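Long-range contacts in protein of unknown function with a Fic domain (Bacteroides thetaiotaomicron VPI-5482, PDB 3CUC), which is of unknown function but contains a Fic domain of the Fic/DOC family and is largely helical: residues Ala158-Leu163 and Ile190-Phe195; Leu95-Ile100 and Ser162-Tyr167. All blocks are in the same frame, centred on the assembly; numbering follows the deposited sequence.

Overall arrangement
Helix 156-173 takes part in both contacts, and S162 and L163 belong to each. Contact 1 sets its 158-163 part against the end of helix 178-192 and the turn that follows; contact 2 sets its 162-167 part against the start of helix 97-107. The two centres lie 9 Å apart, and each is about 15 Å from the centre of the chain. Both are buried, with four of five and four of six touching residues enclosed. Contact 1 joins apolar side chains, with I192 CD1 also resting on a backbone oxygen, whereas contact 2 adds a CH-pi contact and a glutamate. That glutamate, E97, joins them: its OE2 probably hydrogen-bonds T161 OG1 at 2.7 Å.

Contact 1. Residues Ala158-Leu163 and Ile190-Phe195; sequences AFMTSL and IRIHPF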
loop_
_atom_site.group_PDB
_atom_site.type_symbol
_atom_site.label_atom_id
_atom_site.label_comp_id
_atom_site.label_asym_id
_atom_site.label_seq_id
_atom_site.Cartn_x
_atom_site.Cartn_y
_atom_site.Cartn_z
ATOM N N ALA A 158 -8.607 -20.021 -1.721
ATOM C CA ALA A 158 -7.659 -20.843 -0.966
ATOM C C ALA A 158 -6.342 -20.094 -0.728
ATOM O O ALA A 158 -5.815 -20.089 0.386
ATOM C CB ALA A 158 -7.401 -22.157 -1.693
ATOM N N PHE A 159 -5.826 -19.464 -1.780
ATOM C CA PHE A 159 -4.606 -18.650 -1.702
ATOM C C PHE A 159 -4.731 -17.496 -0.702
ATOM O O PHE A 159 -3.787 -17.205 0.035
ATOM C CB PHE A 159 -4.264 -18.083 -3.089
ATOM C CG PHE A 159 -3.495 -19.030 -3.972
ATOM C CD1 PHE A 159 -3.639 -20.409 -3.857
ATOM C CD2 PHE A 159 -2.640 -18.528 -4.947
ATOM C CE1 PHE A 159 -2.927 -21.264 -4.680
ATOM C CE2 PHE A 159 -1.929 -19.379 -5.775
ATOM C CZ PHE A 159 -2.071 -20.750 -5.641
HETATM N N MSE A 160 -5.890 -16.835 -0.702
HETATM C CA MSE A 160 -6.150 -15.710 0.192
HETATM C C MSE A 160 -6.267 -16.150 1.644
HETATM O O MSE A 160 -5.707 -15.506 2.527
HETATM C CB MSE A 160 -7.413 -14.954 -0.232
HETATM C CG MSE A 160 -7.237 -14.150 -1.504
HETATM SE SE MSE A 160 -5.909 -12.787 -1.300
HETATM C CE MSE A 160 -6.901 -11.516 -0.176
ATOM N N THR A 161 -6.978 -17.240 1.902
ATOM C CA THR A 161 -7.040 -17.773 3.259
ATOM C C THR A 161 -5.638 -18.116 3.761
ATOM O O THR A 161 -5.326 -17.894 4.926
ATOM C CB THR A 161 -7.937 -19.013 3.349
ATOM O OG1 THR A 161 -9.249 -18.680 2.894
ATOM C CG2 THR A 161 -8.019 -19.526 4.787
ATOM N N SER A 162 -4.795 -18.642 2.874
ATOM C CA SER A 162 -3.409 -18.948 3.227
ATOM C C SER A 162 -2.609 -17.689 3.544
ATOM O O SER A 162 -1.762 -17.701 4.444
ATOM C CB SER A 162 -2.723 -19.727 2.102
ATOM O OG SER A 162 -3.231 -21.044 2.046
ATOM N N LEU A 163 -2.884 -16.615 2.802
ATOM C CA LEU A 163 -2.159 -15.355 2.940
ATOM C C LEU A 163 -2.425 -14.699 4.292
ATOM O O LEU A 163 -1.489 -14.292 4.985
ATOM C CB LEU A 163 -2.554 -14.396 1.819
ATOM C CG LEU A 163 -1.791 -13.072 1.731
ATOM C CD1 LEU A 163 -0.363 -13.307 1.262
ATOM C CD2 LEU A 163 -2.532 -12.106 0.798
ATOM N N ILE A 190 0.029 -9.041 -4.330
ATOM C CA ILE A 190 0.055 -8.559 -5.710
ATOM C C ILE A 190 0.200 -9.723 -6.705
ATOM O O ILE A 190 -0.291 -9.645 -7.834
ATOM C CB ILE A 190 1.167 -7.490 -5.930
ATOM C CG1 ILE A 190 0.778 -6.532 -7.060
ATOM C CG2 ILE A 190 2.521 -8.142 -6.212
ATOM C CD1 ILE A 190 -0.336 -5.553 -6.679
ATOM N N ARG A 191 0.857 -10.804 -6.281
ATOM C CA ARG A 191 1.007 -11.999 -7.123
ATOM C C ARG A 191 -0.270 -12.825 -7.204
ATOM O O ARG A 191 -0.540 -13.436 -8.229
ATOM C CB ARG A 191 2.160 -12.881 -6.633
ATOM C CG ARG A 191 3.560 -12.330 -6.920
ATOM C CD ARG A 191 3.847 -12.211 -8.410
ATOM N NE ARG A 191 3.702 -13.490 -9.103
ATOM C CZ ARG A 191 4.693 -14.346 -9.348
ATOM N NH1 ARG A 191 5.937 -14.082 -8.961
ATOM N NH2 ARG A 191 4.434 -15.479 -9.990
ATOM N N ILE A 192 -1.050 -12.849 -6.125
ATOM C CA ILE A 192 -2.383 -13.464 -6.153
ATOM C C ILE A 192 -3.336 -12.616 -7.018
ATOM O O ILE A 192 -4.085 -13.149 -7.835
ATOM C CB ILE A 192 -2.978 -13.622 -4.731
ATOM C CG1 ILE A 192 -2.120 -14.555 -3.869
ATOM C CG2 ILE A 192 -4.395 -14.178 -4.798
ATOM C CD1 ILE A 192 -2.509 -14.540 -2.398
ATOM N N HIS A 193 -3.301 -11.297 -6.821
ATOM C CA HIS A 193 -4.088 -10.334 -7.617
ATOM C C HIS A 193 -5.587 -10.709 -7.607
ATOM O O HIS A 193 -6.210 -10.852 -8.669
ATOM C CB HIS A 193 -3.511 -10.257 -9.042
ATOM C CG HIS A 193 -3.350 -8.861 -9.574
ATOM N ND1 HIS A 193 -4.218 -8.307 -10.492
ATOM C CD2 HIS A 193 -2.402 -7.920 -9.341
ATOM C CE1 HIS A 193 -3.822 -7.081 -10.786
ATOM N NE2 HIS A 193 -2.723 -6.822 -10.100
ATOM N N PRO A 194 -6.167 -10.850 -6.392
ATOM C CA PRO A 194 -7.454 -11.516 -6.161
ATOM C C PRO A 194 -8.678 -10.834 -6.757
ATOM O O PRO A 194 -9.570 -11.518 -7.238
ATOM C CB PRO A 194 -7.565 -11.544 -4.629
ATOM C CG PRO A 194 -6.744 -10.410 -4.170
ATOM C CD PRO A 194 -5.594 -10.351 -5.126
ATOM N N PHE A 195 -8.732 -9.507 -6.704
ATOM C CA PHE A 195 -9.888 -8.774 -7.219
ATOM C C PHE A 195 -9.717 -8.471 -8.706
ATOM O O PHE A 195 -8.605 -8.531 -9.243
ATOM C CB PHE A 195 -10.108 -7.472 -6.437
ATOM C CG PHE A 195 -10.275 -7.675 -4.957
ATOM C CD1 PHE A 195 -11.492 -8.081 -4.427
ATOM C CD2 PHE A 195 -9.212 -7.465 -4.091
ATOM C CE1 PHE A 195 -11.641 -8.273 -3.053
ATOM C CE2 PHE A 195 -9.355 -7.658 -2.723
ATOM C CZ PHE A 195 -10.569 -8.063 -2.205
#
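With CG1 anti to its carbonyl carbon (chi1 -62°) and CD1 extended beyond it (chi2 169°), I192 sends its longer branch across to helix 156-173. M160, a selenomethionine, answers with a chain bent at both chi2 and chi3, which turns SE toward I192 and P194. This is helix-to-helix packing within the Fic/DOC fold: helix 156-173 meets the last turn of helix 178-192 and the residues just beyond it, with the CA atoms of F159 and I192 the nearest pair across the segments at 7.2 Å.

The tip of I192 is held among three residues. Its CD1 lies 4.0 Å from F159 CB, touches the backbone oxygen of the same residue, and lies 4.0 Å from L163 CD2, whose side chain runs past in the opposite direction. The third neighbour of I192 CD1 is M160 SE, also at 4.0 Å. The F159 ring offers an edge, not a face: I192 CG1 sits near the ring plane, 4.1 Å from CD2 of F159. The shorter branch of I192 turns to the selenium as well, CG2 coming within 4.1 Å of M160 SE.

H193 leaves helical geometry with a positive phi of 54°, ending helix 178-192, and P194 then points back toward helix 156-173. Y133 and Y189 also pack against both M160 and P194, while A151 borders F159 and I192. The M160 chain crosses the proline at roughly a right angle, and its selenium reaches both CB and CG of P194, with SE to CG at 3.8 Å.

Contact 2. Residues Leu95-Ile100 and Ser162-Tyr167; sequences LTESFI and SLVDWY
L95 meets Y167 and V164 where this loop residue and the first turn of helix 97-107 pack on helix 156-173, within the Fic/DOC family domain. From CB outward, the L95 side chain first touches the tyrosine: CB is 3.6 Å from CD2 of Y167. CG follows, 4.4 Å from V164 CG1. The CD2 methyl then lies over one ring face, 4.0 Å from the centroid of the Y167 ring and 22° off the normal, which defines a CH-pi contact offset toward the rim. Chi1 of -173° sets the leucine CG opposite its backbone N, and the second torsion then puts CD2 anti to CA, over the ring.

V164, on helix 156-173, faces the backbone and side chains at the start of helix 97-107. Its CB packs on the backbone oxygen of L95, CG1 meets I100 CD1 at 4.1 Å, and CG2 rests on the aliphatic part of E97, 3.8 Å from CG. Beyond that contact the E97 carboxylate is hydrogen-bonded through OE1 to Y133 OH and probably through OE2 to T161. T96 is the N-cap of helix 97-107, its OG1 accepting from F99 N at 3.2 Å with an N-H...O angle of 143°.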
loop_
_atom_site.group_PDB
_atom_site.type_symbol
_atom_site.label_atom_id
_atom_site.label_comp_id
_atom_site.label_asym_id
_atom_site.label_seq_id
_atom_site.Cartn_x
_atom_site.Cartn_y
_atom_site.Cartn_z
ATOM N N LEU A 95 -5.467 -9.464 10.669
ATOM C CA LEU A 95 -5.794 -9.170 9.278
ATOM C C LEU A 95 -6.805 -10.195 8.775
ATOM O O LEU A 95 -6.578 -11.403 8.858
ATOM C CB LEU A 95 -4.530 -9.192 8.408
ATOM C CG LEU A 95 -4.682 -8.745 6.954
ATOM C CD1 LEU A 95 -5.247 -7.346 6.893
ATOM C CD2 LEU A 95 -3.343 -8.814 6.240
ATOM N N THR A 96 -7.928 -9.708 8.271
ATOM C CA THR A 96 -9.014 -10.580 7.860
ATOM C C THR A 96 -9.272 -10.448 6.369
ATOM O O THR A 96 -9.064 -9.381 5.783
ATOM C CB THR A 96 -10.293 -10.216 8.614
ATOM O OG1 THR A 96 -10.487 -8.800 8.542
ATOM C CG2 THR A 96 -10.189 -10.634 10.075
ATOM N N GLU A 97 -9.722 -11.540 5.755
ATOM C CA GLU A 97 -10.162 -11.494 4.362
ATOM C C GLU A 97 -11.310 -10.500 4.205
ATOM O O GLU A 97 -11.364 -9.778 3.216
ATOM C CB GLU A 97 -10.591 -12.876 3.859
ATOM C CG GLU A 97 -9.447 -13.851 3.645
ATOM C CD GLU A 97 -9.919 -15.184 3.095
ATOM O OE1 GLU A 97 -10.427 -15.205 1.953
ATOM O OE2 GLU A 97 -9.771 -16.206 3.803
ATOM N N SER A 98 -12.210 -10.445 5.185
ATOM C CA SER A 98 -13.366 -9.549 5.102
ATOM C C SER A 98 -12.965 -8.081 5.124
ATOM O O SER A 98 -13.601 -7.263 4.460
ATOM C CB SER A 98 -14.371 -9.836 6.215
ATOM O OG SER A 98 -13.709 -10.128 7.431
ATOM N N PHE A 99 -11.914 -7.742 5.870
ATOM C CA PHE A 99 -11.419 -6.365 5.874
ATOM C C PHE A 99 -10.879 -5.985 4.499
ATOM O O PHE A 99 -11.146 -4.885 4.016
ATOM C CB PHE A 99 -10.333 -6.146 6.936
ATOM C CG PHE A 99 -9.714 -4.766 6.891
ATOM C CD1 PHE A 99 -10.427 -3.660 7.341
ATOM C CD2 PHE A 99 -8.429 -4.574 6.384
ATOM C CE1 PHE A 99 -9.871 -2.388 7.292
ATOM C CE2 PHE A 99 -7.867 -3.305 6.328
ATOM C CZ PHE A 99 -8.585 -2.211 6.786
ATOM N N ILE A 100 -10.137 -6.898 3.873
ATOM C CA ILE A 100 -9.534 -6.639 2.567
ATOM C C ILE A 100 -10.619 -6.470 1.507
ATOM O O ILE A 100 -10.521 -5.604 0.636
ATOM C CB ILE A 100 -8.565 -7.765 2.149
ATOM C CG1 ILE A 100 -7.393 -7.858 3.128
ATOM C CG2 ILE A 100 -8.019 -7.506 0.752
ATOM C CD1 ILE A 100 -6.536 -9.085 2.938
ATOM N N SER A 162 -4.795 -18.642 2.874
ATOM C CA SER A 162 -3.409 -18.948 3.227
ATOM C C SER A 162 -2.609 -17.689 3.544
ATOM O O SER A 162 -1.762 -17.701 4.444
ATOM C CB SER A 162 -2.723 -19.727 2.102
ATOM O OG SER A 162 -3.231 -21.044 2.046
ATOM N N LEU A 163 -2.884 -16.615 2.802
ATOM C CA LEU A 163 -2.159 -15.355 2.940
ATOM C C LEU A 163 -2.425 -14.699 4.292
ATOM O O LEU A 163 -1.489 -14.292 4.985
ATOM C CB LEU A 163 -2.554 -14.396 1.819
ATOM C CG LEU A 163 -1.791 -13.072 1.731
ATOM C CD1 LEU A 163 -0.363 -13.307 1.262
ATOM C CD2 LEU A 163 -2.532 -12.106 0.798
ATOM N N VAL A 164 -3.698 -14.595 4.663
ATOM C CA VAL A 164 -4.053 -13.977 5.942
ATOM C C VAL A 164 -3.613 -14.860 7.110
ATOM O O VAL A 164 -3.098 -14.358 8.103
ATOM C CB VAL A 164 -5.564 -13.628 6.059
ATOM C CG1 VAL A 164 -5.918 -12.500 5.113
ATOM C CG2 VAL A 164 -6.433 -14.845 5.806
ATOM N N ASP A 165 -3.794 -16.172 6.983
ATOM C CA ASP A 165 -3.290 -17.106 7.991
ATOM C C ASP A 165 -1.776 -16.966 8.125
ATOM O O ASP A 165 -1.256 -16.912 9.236
ATOM C CB ASP A 165 -3.656 -18.559 7.652
ATOM C CG ASP A 165 -5.157 -18.842 7.766
ATOM O OD1 ASP A 165 -5.951 -17.897 7.983
ATOM O OD2 ASP A 165 -5.546 -20.021 7.621
ATOM N N TRP A 166 -1.077 -16.888 6.994
ATOM C CA TRP A 166 0.372 -16.717 7.009
ATOM C C TRP A 166 0.766 -15.413 7.707
ATOM O O TRP A 166 1.675 -15.396 8.546
ATOM C CB TRP A 166 0.961 -16.735 5.591
ATOM C CG TRP A 166 2.322 -16.111 5.547
ATOM C CD1 TRP A 166 3.499 -16.688 5.913
ATOM C CD2 TRP A 166 2.634 -14.767 5.168
ATOM N NE1 TRP A 166 4.531 -15.796 5.768
ATOM C CE2 TRP A 166 4.026 -14.607 5.310
ATOM C CE3 TRP A 166 1.870 -13.684 4.716
ATOM C CZ2 TRP A 166 4.676 -13.408 5.010
ATOM C CZ3 TRP A 166 2.514 -12.493 4.423
ATOM C CH2 TRP A 166 3.905 -12.365 4.568
ATOM N N TYR A 167 0.087 -14.325 7.339
ATOM C CA TYR A 167 0.435 -12.999 7.846
ATOM C C TYR A 167 0.330 -12.970 9.368
ATOM O O TYR A 167 1.284 -12.619 10.067
ATOM C CB TYR A 167 -0.461 -11.912 7.233
ATOM C CG TYR A 167 -0.285 -10.578 7.913
ATOM C CD1 TYR A 167 0.756 -9.723 7.552
ATOM C CD2 TYR A 167 -1.128 -10.187 8.950
ATOM C CE1 TYR A 167 0.945 -8.500 8.198
ATOM C CE2 TYR A 167 -0.948 -8.969 9.603
ATOM C CZ TYR A 167 0.089 -8.131 9.223
ATOM O OH TYR A 167 0.274 -6.927 9.867
#